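Local structure of Low molecular weight protein-tyrosine-phosphatase yfkJ (Bacillus subtilis, 4ETM) at residues A[20-25]-A[55-60]; A[27-32]-A[142-147]. The protein removes phosphate from phosphotyrosine-containing proteins as a low molecular weight protein tyrosine phosphatase and takes part in ethanol stress resistance. All coordinates share one frame; numbering follows the deposited sequence.

Interaction 1. Residues A[20-25]-A[55-60]; sequences SVLFVC and DSAGIG. With K (potassium ion), chain E.
Phe23 is held through both backbone polar atoms, by Asp55 and Ala57 of the parallel strand beside it. Its N donates to Asp55 O at 2.9 Å, with an almost straight N-H...O angle of 174°. Its O accepts from Ala57 N. Asp55 N bonds back to Val21 O, and Cys25 N reaches Ala57 O at a longer 3.3 Å. The last bond, Ile59 N to Cys25 O at 2.8 Å, continues the pattern just past the end of strand 55-58. These five bonds define a parallel pair of strands that pairs Phe23 with Ser56 and Cys25 with Gly58. CA-H...O contacts add to them, such as Val24 CA to Ala57 O.

Leu22 and Val24 share one face of the sheet with Asp55 and Ala57. The CD1 methyl of Leu22 reaches over the neighbouring backbone and presses on Ser56 CA at 3.5 Å, a tight fit. It also touches Ala57 CB. Val24 CG1 lies anti to the backbone N (chi1 179°), where it meets Ile59 CD1 at 3.8 Å. The two side chains cross at about a right angle. On the other face lie Phe23, Ser56 and the nucleophile Cys25. The Phe23 ring has Asp55 O near its edge and Val21 CG1 over one face, offset toward the rim.

Two polar side chains have their strongest partners beyond the pair: Asp55 OD2 forms a salt bridge with Arg89, and Ser56 OG hydrogen-bonds to Glu36. Ser56 O also binds the potassium ion, at a long 3.3 Å.

The pair belongs to a beta-alpha-beta unit, with helix 31-45 as the connection. That helix covers the Phe23 face, where Phe39 meets the Phe23 ring edge-to-face. Strand 101-104 flanks 20-25 on its other side, and helix 107-117 packs on Ile59.

Interaction 2. Residues A[27-32]-A[142-147]; sequences GNICRS and DPYYTG. With K (potassium ion), chain E; PO4 (phosphate ion), chain C.
Cys30 and Arg31 meet Asp142, Pro143 and Tyr144 in an active-site contact. It joins the phosphate-binding loop (P-loop) of the C(X)5R signature, from the nucleophile Cys25 to Arg31 at the start of helix 31-45, to the loop and short helix that carry the proton donor. A phosphate ion, probably from the crystallisation liquor, sits between them.

The loop grips this ion through its backbone. Gly27 N donates to O3, Ile29 N and Cys30 N both donate to O2, and Arg31 N donates to O4. The Arg31 side chain bends at chi3 (-68°), which brings the guanidinium edge to the ion. Its NE bonds to phosphate O4 at 2.8 Å and its NH2 to phosphate O3 at 2.9 Å, both nearly straight. Six hydrogen bonds thus hold three phosphate oxygens.

Asp142 stacks over a guanidinium face of Arg31, with the planes 13° apart and its CB over the guanidinium centre. Asp142 OD2 lies 3.5 Å from Arg31 NH2 but well out of the guanidinium plane, so no N-H points at it and the salt bridge rests on charge alone. Arg31 NH1 is held by Asp106 and Val140 O.

Apolar contacts flank the polar ones. Cys30 CB meets Pro143 CG at 3.5 Å, Arg31 CG lies against Pro143 CD, and Ile29 CD1 touches Tyr144 CD1 at 3.8 Å. Helix 149-170 also backs Pro143.

Asp142 is the N-cap of helix 143-146. Its OD1 accepts from Tyr144 N at 3.0 Å, met from above the carboxylate plane. The same OD1 lies 2.6 Å from phosphate O1. O1 lies opposite Cys25 SG across the phosphorus, where the leaving oxygen of phosphotyrosine would be expected. The position of Asp142 is thus consistent with its role as proton donor.

Interaction 1 is central in the fold; interaction 2 lies farther out and spans the phosphate site. The first rests on regular backbone bonding between two strands. The second has none between its segments: it joins them by charge, apolar touches and a shared phosphate. Segment 27-32 follows strand 19-25 and runs into helix 31-45, whereas 142-147 comes from far along the chain. Asn28 ties the contacts together: its OD1 and Ser56 O bind the same potassium ion, and its ND2 probably bonds to Ser56 OG. Interaction 1 supplies the nucleophile Cys25, interaction 2 Arg31 and Asp142. Both contacts are largely buried, but Tyr144 at the outer side of interaction 2 is exposed.

Interaction 1. Residues A[20-25]-A[55-60]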
ATOM      1  N   SER A  20       6.836 -22.182  -1.355  1.00 21.70           N
ATOM      2  CA  SER A  20       5.678 -21.739  -0.592  1.00 23.40           C
ATOM      3  C   SER A  20       5.200 -20.367  -1.038  1.00 16.94           C
ATOM      4  O   SER A  20       6.006 -19.470  -1.314  1.00 20.09           O
ATOM      5  CB  SER A  20       5.982 -21.726   0.904  1.00 19.74           C
ATOM      6  OG  SER A  20       7.181 -21.015   1.153  1.00 25.09           O
ATOM      7  N   VAL A  21       3.881 -20.220  -1.089  1.00 16.90           N
ATOM      8  CA  VAL A  21       3.220 -19.006  -1.546  1.00 17.09           C
ATOM      9  C   VAL A  21       2.193 -18.570  -0.498  1.00 17.51           C
ATOM     10  O   VAL A  21       1.317 -19.345  -0.141  1.00 16.09           O
ATOM     11  CB  VAL A  21       2.498 -19.262  -2.885  1.00 17.59           C
ATOM     12  CG1 VAL A  21       1.822 -18.005  -3.385  1.00 19.90           C
ATOM     13  CG2 VAL A  21       3.484 -19.791  -3.924  1.00 16.97           C
ATOM     14  N   LEU A  22       2.318 -17.344   0.002  1.00 13.49           N
ATOM     15  CA  LEU A  22       1.337 -16.789   0.941  1.00 12.62           C
ATOM     16  C   LEU A  22       0.533 -15.693   0.261  1.00 11.56           C
ATOM     17  O   LEU A  22       1.098 -14.710  -0.208  1.00 14.06           O
ATOM     18  CB  LEU A  22       2.022 -16.235   2.189  1.00 15.61           C
ATOM     19  CG  LEU A  22       1.033 -15.580   3.150  1.00 16.76           C
ATOM     20  CD1 LEU A  22       0.154 -16.634   3.780  1.00 12.74           C
ATOM     21  CD2 LEU A  22       1.780 -14.781   4.223  1.00 14.76           C
ATOM     22  N   PHE A  23      -0.782 -15.894   0.168  1.00 11.24           N
ATOM     23  CA  PHE A  23      -1.692 -14.880  -0.362  1.00 10.61           C
ATOM     24  C   PHE A  23      -2.174 -13.989   0.763  1.00 12.43           C
ATOM     25  O   PHE A  23      -2.525 -14.472   1.830  1.00 13.58           O
ATOM     26  CB  PHE A  23      -2.877 -15.507  -1.085  1.00 11.20           C
ATOM     27  CG  PHE A  23      -2.494 -16.275  -2.303  1.00 13.76           C
ATOM     28  CD1 PHE A  23      -2.254 -15.622  -3.504  1.00 13.02           C
ATOM     29  CD2 PHE A  23      -2.349 -17.653  -2.249  1.00 14.27           C
ATOM     30  CE1 PHE A  23      -1.893 -16.329  -4.636  1.00 16.56           C
ATOM     31  CE2 PHE A  23      -1.985 -18.374  -3.390  1.00 15.01           C
ATOM     32  CZ  PHE A  23      -1.752 -17.711  -4.577  1.00 17.57           C
ATOM     33  N   VAL A  24      -2.149 -12.682   0.548  1.00  9.72           N
ATOM     34  CA  VAL A  24      -2.482 -11.762   1.632  1.00 11.55           C
ATOM     35  C   VAL A  24      -3.497 -10.713   1.204  1.00 12.70           C
ATOM     36  O   VAL A  24      -3.328 -10.032   0.174  1.00 12.95           O
ATOM     37  CB  VAL A  24      -1.221 -11.044   2.184  1.00  9.59           C
ATOM     38  CG1 VAL A  24      -1.584 -10.067   3.301  1.00 10.45           C
ATOM     39  CG2 VAL A  24      -0.200 -12.047   2.698  1.00 10.19           C
ATOM     40  N   CYS A  25      -4.553 -10.578   2.001  1.00  8.69           N
ATOM     41  CA  CYS A  25      -5.512  -9.500   1.804  1.00  8.17           C
ATOM     42  C   CYS A  25      -5.744  -8.793   3.139  1.00  8.12           C
ATOM     43  O   CYS A  25      -4.947  -8.914   4.057  1.00 10.80           O
ATOM     44  CB  CYS A  25      -6.812 -10.025   1.197  1.00 12.62           C
ATOM     45  SG  CYS A  25      -7.704 -11.225   2.173  1.00 12.24           S
ATOM     46  N   ASP A  55      -0.820 -20.838   1.195  1.00 15.56           N
ATOM     47  CA  ASP A  55      -1.523 -20.493   2.427  1.00 15.85           C
ATOM     48  C   ASP A  55      -2.043 -19.077   2.222  1.00 15.41           C
ATOM     49  O   ASP A  55      -1.747 -18.454   1.201  1.00 17.24           O
ATOM     50  CB  ASP A  55      -0.588 -20.537   3.642  1.00 17.31           C
ATOM     51  CG  ASP A  55      -1.326 -20.400   4.975  1.00 19.67           C
ATOM     52  OD1 ASP A  55      -2.555 -20.648   5.024  1.00 22.66           O
ATOM     53  OD2 ASP A  55      -0.667 -20.057   5.992  1.00 23.29           O
ATOM     54  N   SER A  56      -2.830 -18.561   3.162  1.00 14.35           N
ATOM     55  CA  SER A  56      -3.227 -17.157   3.084  1.00 13.28           C
ATOM     56  C   SER A  56      -3.162 -16.509   4.456  1.00 16.23           C
ATOM     57  O   SER A  56      -2.926 -17.178   5.426  1.00 18.72           O
ATOM     58  CB  SER A  56      -4.587 -16.957   2.398  1.00 12.01           C
ATOM     59  OG  SER A  56      -5.630 -17.708   2.979  1.00 15.06           O
ATOM     60  N   ALA A  57      -3.343 -15.209   4.543  1.00 14.93           N
ATOM     61  CA  ALA A  57      -3.365 -14.525   5.841  1.00 14.94           C
ATOM     62  C   ALA A  57      -3.809 -13.102   5.602  1.00 15.36           C
ATOM     63  O   ALA A  57      -3.734 -12.594   4.478  1.00 13.95           O
ATOM     64  CB  ALA A  57      -1.985 -14.539   6.513  1.00 12.34           C
ATOM     65  N   GLY A  58      -4.245 -12.431   6.664  1.00 11.55           N
ATOM     66  CA  GLY A  58      -4.766 -11.089   6.515  1.00 10.90           C
ATOM     67  C   GLY A  58      -3.962 -10.039   7.249  1.00  9.40           C
ATOM     68  O   GLY A  58      -3.320 -10.325   8.247  1.00 11.08           O
ATOM     69  N   ILE A  59      -4.015  -8.811   6.747  1.00  9.90           N
ATOM     70  CA  ILE A  59      -3.409  -7.695   7.440  1.00  9.79           C
ATOM     71  C   ILE A  59      -4.071  -7.437   8.795  1.00  7.77           C
ATOM     72  O   ILE A  59      -3.373  -7.224   9.802  1.00 11.96           O
ATOM     73  CB  ILE A  59      -3.459  -6.408   6.599  1.00 11.36           C
ATOM     74  CG1 ILE A  59      -2.681  -6.591   5.291  1.00 10.85           C
ATOM     75  CG2 ILE A  59      -2.845  -5.271   7.407  1.00 11.13           C
ATOM     76  CD1 ILE A  59      -1.239  -7.031   5.499  1.00 11.42           C
ATOM     77  N   GLY A  60      -5.407  -7.468   8.809  1.00 10.72           N
ATOM     78  CA  GLY A  60      -6.168  -7.132  10.000  1.00 11.90           C
ATOM     79  C   GLY A  60      -6.554  -8.370  10.781  1.00 14.20           C
ATOM     80  O   GLY A  60      -6.403  -9.489  10.294  1.00 15.98           O
TER
HETATM   81  K     K E 203      -5.770 -18.619   6.384  1.00 16.69           K
HETATM   82  O   HOH W   1      -8.618 -18.522   4.767  1.00 24.46           O

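Interaction 2. Residues A[27-32]-A[142-147]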
ATOM      1  N   GLY A  27      -8.811  -8.816   5.253  1.00 11.55           N
ATOM      2  CA  GLY A  27      -9.514  -9.577   6.277  1.00 14.34           C
ATOM      3  C   GLY A  27      -9.183 -11.051   6.339  1.00 11.38           C
ATOM      4  O   GLY A  27      -9.438 -11.727   7.340  1.00 11.72           O
ATOM      5  N   ASN A  28      -8.629 -11.549   5.247  1.00 10.42           N
ATOM      6  CA  ASN A  28      -8.403 -12.970   5.061  1.00 12.24           C
ATOM      7  C   ASN A  28      -9.704 -13.785   5.192  1.00  9.23           C
ATOM      8  O   ASN A  28      -9.744 -14.880   5.745  1.00 11.27           O
ATOM      9  CB  ASN A  28      -7.265 -13.436   5.948  1.00 11.60           C
ATOM     10  CG  ASN A  28      -6.864 -14.861   5.691  1.00  9.96           C
ATOM     11  OD1 ASN A  28      -6.665 -15.588   6.642  1.00 12.63           O
ATOM     12  ND2 ASN A  28      -6.758 -15.279   4.423  1.00 12.54           N
ATOM     13  N   ILE A  29     -10.773 -13.223   4.645  1.00  8.92           N
ATOM     14  CA  ILE A  29     -12.032 -13.956   4.498  1.00 11.33           C
ATOM     15  C   ILE A  29     -12.601 -13.938   3.074  1.00 11.46           C
ATOM     16  O   ILE A  29     -13.349 -14.833   2.695  1.00 12.80           O
ATOM     17  CB  ILE A  29     -13.128 -13.489   5.496  1.00  9.92           C
ATOM     18  CG1 ILE A  29     -13.320 -11.968   5.438  1.00 14.74           C
ATOM     19  CG2 ILE A  29     -12.798 -13.966   6.893  1.00 13.02           C
ATOM     20  CD1 ILE A  29     -14.661 -11.507   6.024  1.00 19.13           C
ATOM     21  N   CYS A  30     -12.263 -12.928   2.289  1.00 11.90           N
ATOM     22  CA  CYS A  30     -12.791 -12.868   0.921  1.00 12.46           C
ATOM     23  C   CYS A  30     -11.753 -13.235  -0.153  1.00 13.75           C
ATOM     24  O   CYS A  30     -11.821 -14.321  -0.752  1.00 13.94           O
ATOM     25  CB  CYS A  30     -13.405 -11.498   0.629  1.00 10.76           C
ATOM     26  SG  CYS A  30     -14.777 -11.013   1.707  1.00 13.85           S
ATOM     27  N   ARG A  31     -10.781 -12.355  -0.372  1.00 12.83           N
ATOM     28  CA  ARG A  31      -9.862 -12.487  -1.505  1.00 10.47           C
ATOM     29  C   ARG A  31      -8.768 -13.539  -1.360  1.00 11.05           C
ATOM     30  O   ARG A  31      -8.667 -14.435  -2.215  1.00  9.66           O
ATOM     31  CB  ARG A  31      -9.235 -11.133  -1.853  1.00 12.47           C
ATOM     32  CG  ARG A  31     -10.236 -10.133  -2.424  1.00 12.26           C
ATOM     33  CD  ARG A  31      -9.679  -8.733  -2.403  1.00 12.37           C
ATOM     34  NE  ARG A  31      -9.534  -8.250  -1.033  1.00 10.27           N
ATOM     35  CZ  ARG A  31      -8.897  -7.137  -0.706  1.00 10.25           C
ATOM     36  NH1 ARG A  31      -8.328  -6.384  -1.643  1.00 12.48           N
ATOM     37  NH2 ARG A  31      -8.812  -6.799   0.575  1.00 13.05           N
ATOM     38  N   SER A  32      -7.941 -13.429  -0.319  1.00 12.29           N
ATOM     39  CA  SER A  32      -6.828 -14.358  -0.174  1.00  9.80           C
ATOM     40  C   SER A  32      -7.269 -15.821   0.007  1.00 10.01           C
ATOM     41  O   SER A  32      -6.611 -16.707  -0.533  1.00 12.61           O
ATOM     42  CB  SER A  32      -5.783 -13.911   0.858  1.00 10.80           C
ATOM     43  OG  SER A  32      -6.339 -13.806   2.155  1.00 13.05           O
ATOM     44  N   ASP A 142     -11.935  -5.145  -2.941  1.00 13.48           N
ATOM     45  CA  ASP A 142     -12.353  -5.858  -1.740  1.00 16.25           C
ATOM     46  C   ASP A 142     -13.865  -6.011  -1.750  1.00 15.41           C
ATOM     47  O   ASP A 142     -14.573  -5.036  -1.571  1.00 15.15           O
ATOM     48  CB  ASP A 142     -11.921  -5.069  -0.508  1.00 13.80           C
ATOM     49  CG  ASP A 142     -12.129  -5.828   0.784  1.00 12.12           C
ATOM     50  OD1 ASP A 142     -12.739  -6.905   0.756  1.00 12.34           O
ATOM     51  OD2 ASP A 142     -11.698  -5.312   1.841  1.00 17.54           O
ATOM     52  N   PRO A 143     -14.357  -7.243  -1.929  1.00 16.72           N
ATOM     53  CA  PRO A 143     -15.795  -7.509  -2.031  1.00 16.70           C
ATOM     54  C   PRO A 143     -16.491  -7.433  -0.675  1.00 17.25           C
ATOM     55  O   PRO A 143     -17.720  -7.378  -0.625  1.00 19.76           O
ATOM     56  CB  PRO A 143     -15.840  -8.926  -2.603  1.00 15.59           C
ATOM     57  CG  PRO A 143     -14.631  -9.553  -2.073  1.00 15.14           C
ATOM     58  CD  PRO A 143     -13.564  -8.484  -2.010  1.00 15.75           C
ATOM     59  N   TYR A 144     -15.717  -7.385   0.409  1.00 18.73           N
ATOM     60  CA  TYR A 144     -16.298  -7.127   1.721  1.00 20.94           C
ATOM     61  C   TYR A 144     -16.976  -5.769   1.653  1.00 22.09           C
ATOM     62  O   TYR A 144     -18.029  -5.565   2.245  1.00 23.19           O
ATOM     63  CB  TYR A 144     -15.215  -7.116   2.809  1.00 18.47           C
ATOM     64  CG  TYR A 144     -15.735  -7.010   4.231  1.00 20.67           C
ATOM     65  CD1 TYR A 144     -16.099  -8.140   4.944  1.00 19.61           C
ATOM     66  CD2 TYR A 144     -15.863  -5.773   4.850  1.00 24.99           C
ATOM     67  CE1 TYR A 144     -16.573  -8.046   6.234  1.00 19.91           C
ATOM     68  CE2 TYR A 144     -16.341  -5.664   6.138  1.00 22.65           C
ATOM     69  CZ  TYR A 144     -16.692  -6.805   6.831  1.00 25.23           C
ATOM     70  OH  TYR A 144     -17.169  -6.685   8.126  1.00 27.67           O
ATOM     71  N   TYR A 145     -16.366  -4.855   0.900  1.00 21.45           N
ATOM     72  CA  TYR A 145     -16.903  -3.510   0.731  1.00 22.97           C
ATOM     73  C   TYR A 145     -17.714  -3.338  -0.556  1.00 23.94           C
ATOM     74  O   TYR A 145     -18.769  -2.718  -0.530  1.00 25.98           O
ATOM     75  CB  TYR A 145     -15.788  -2.463   0.798  1.00 21.37           C
ATOM     76  CG  TYR A 145     -15.050  -2.446   2.125  1.00 23.76           C
ATOM     77  CD1 TYR A 145     -15.676  -1.999   3.274  1.00 23.46           C
ATOM     78  CD2 TYR A 145     -13.732  -2.901   2.234  1.00 21.33           C
ATOM     79  CE1 TYR A 145     -15.011  -1.990   4.490  1.00 27.33           C
ATOM     80  CE2 TYR A 145     -13.067  -2.892   3.443  1.00 27.17           C
ATOM     81  CZ  TYR A 145     -13.711  -2.436   4.566  1.00 29.25           C
ATOM     82  OH  TYR A 145     -13.052  -2.429   5.771  1.00 29.51           O
ATOM     83  N   THR A 146     -17.232  -3.876  -1.674  1.00 23.34           N
ATOM     84  CA  THR A 146     -17.918  -3.654  -2.951  1.00 19.71           C
ATOM     85  C   THR A 146     -19.171  -4.503  -3.124  1.00 19.31           C
ATOM     86  O   THR A 146     -20.093  -4.086  -3.817  1.00 22.72           O
ATOM     87  CB  THR A 146     -17.011  -3.956  -4.161  1.00 26.31           C
ATOM     88  OG1 THR A 146     -16.757  -5.365  -4.229  1.00 20.08           O
ATOM     89  CG2 THR A 146     -15.700  -3.206  -4.065  1.00 19.41           C
ATOM     90  N   GLY A 147     -19.191  -5.688  -2.511  1.00 20.27           N
ATOM     91  CA  GLY A 147     -20.249  -6.665  -2.725  1.00 22.04           C
ATOM     92  C   GLY A 147     -20.140  -7.480  -4.007  1.00 17.25           C
ATOM     93  O   GLY A 147     -21.023  -8.281  -4.328  1.00 25.19           O
TER
HETATM   94  K     K E 203      -5.770 -18.619   6.384  1.00 16.69           K
HETATM   95  P   PO4 C 201     -10.905  -9.530   2.350  1.00 12.06           P
HETATM   96  O1  PO4 C 201     -12.202  -8.766   2.527  1.00 12.12           O
HETATM   97  O2  PO4 C 201     -10.946 -10.677   3.304  1.00 13.68           O
HETATM   98  O3  PO4 C 201      -9.755  -8.613   2.633  1.00 10.90           O
HETATM   99  O4  PO4 C 201     -10.752  -9.933   0.896  1.00 13.13           O
HETATM  100  O   HOH W   1      -8.618 -18.522   4.767  1.00 24.46           O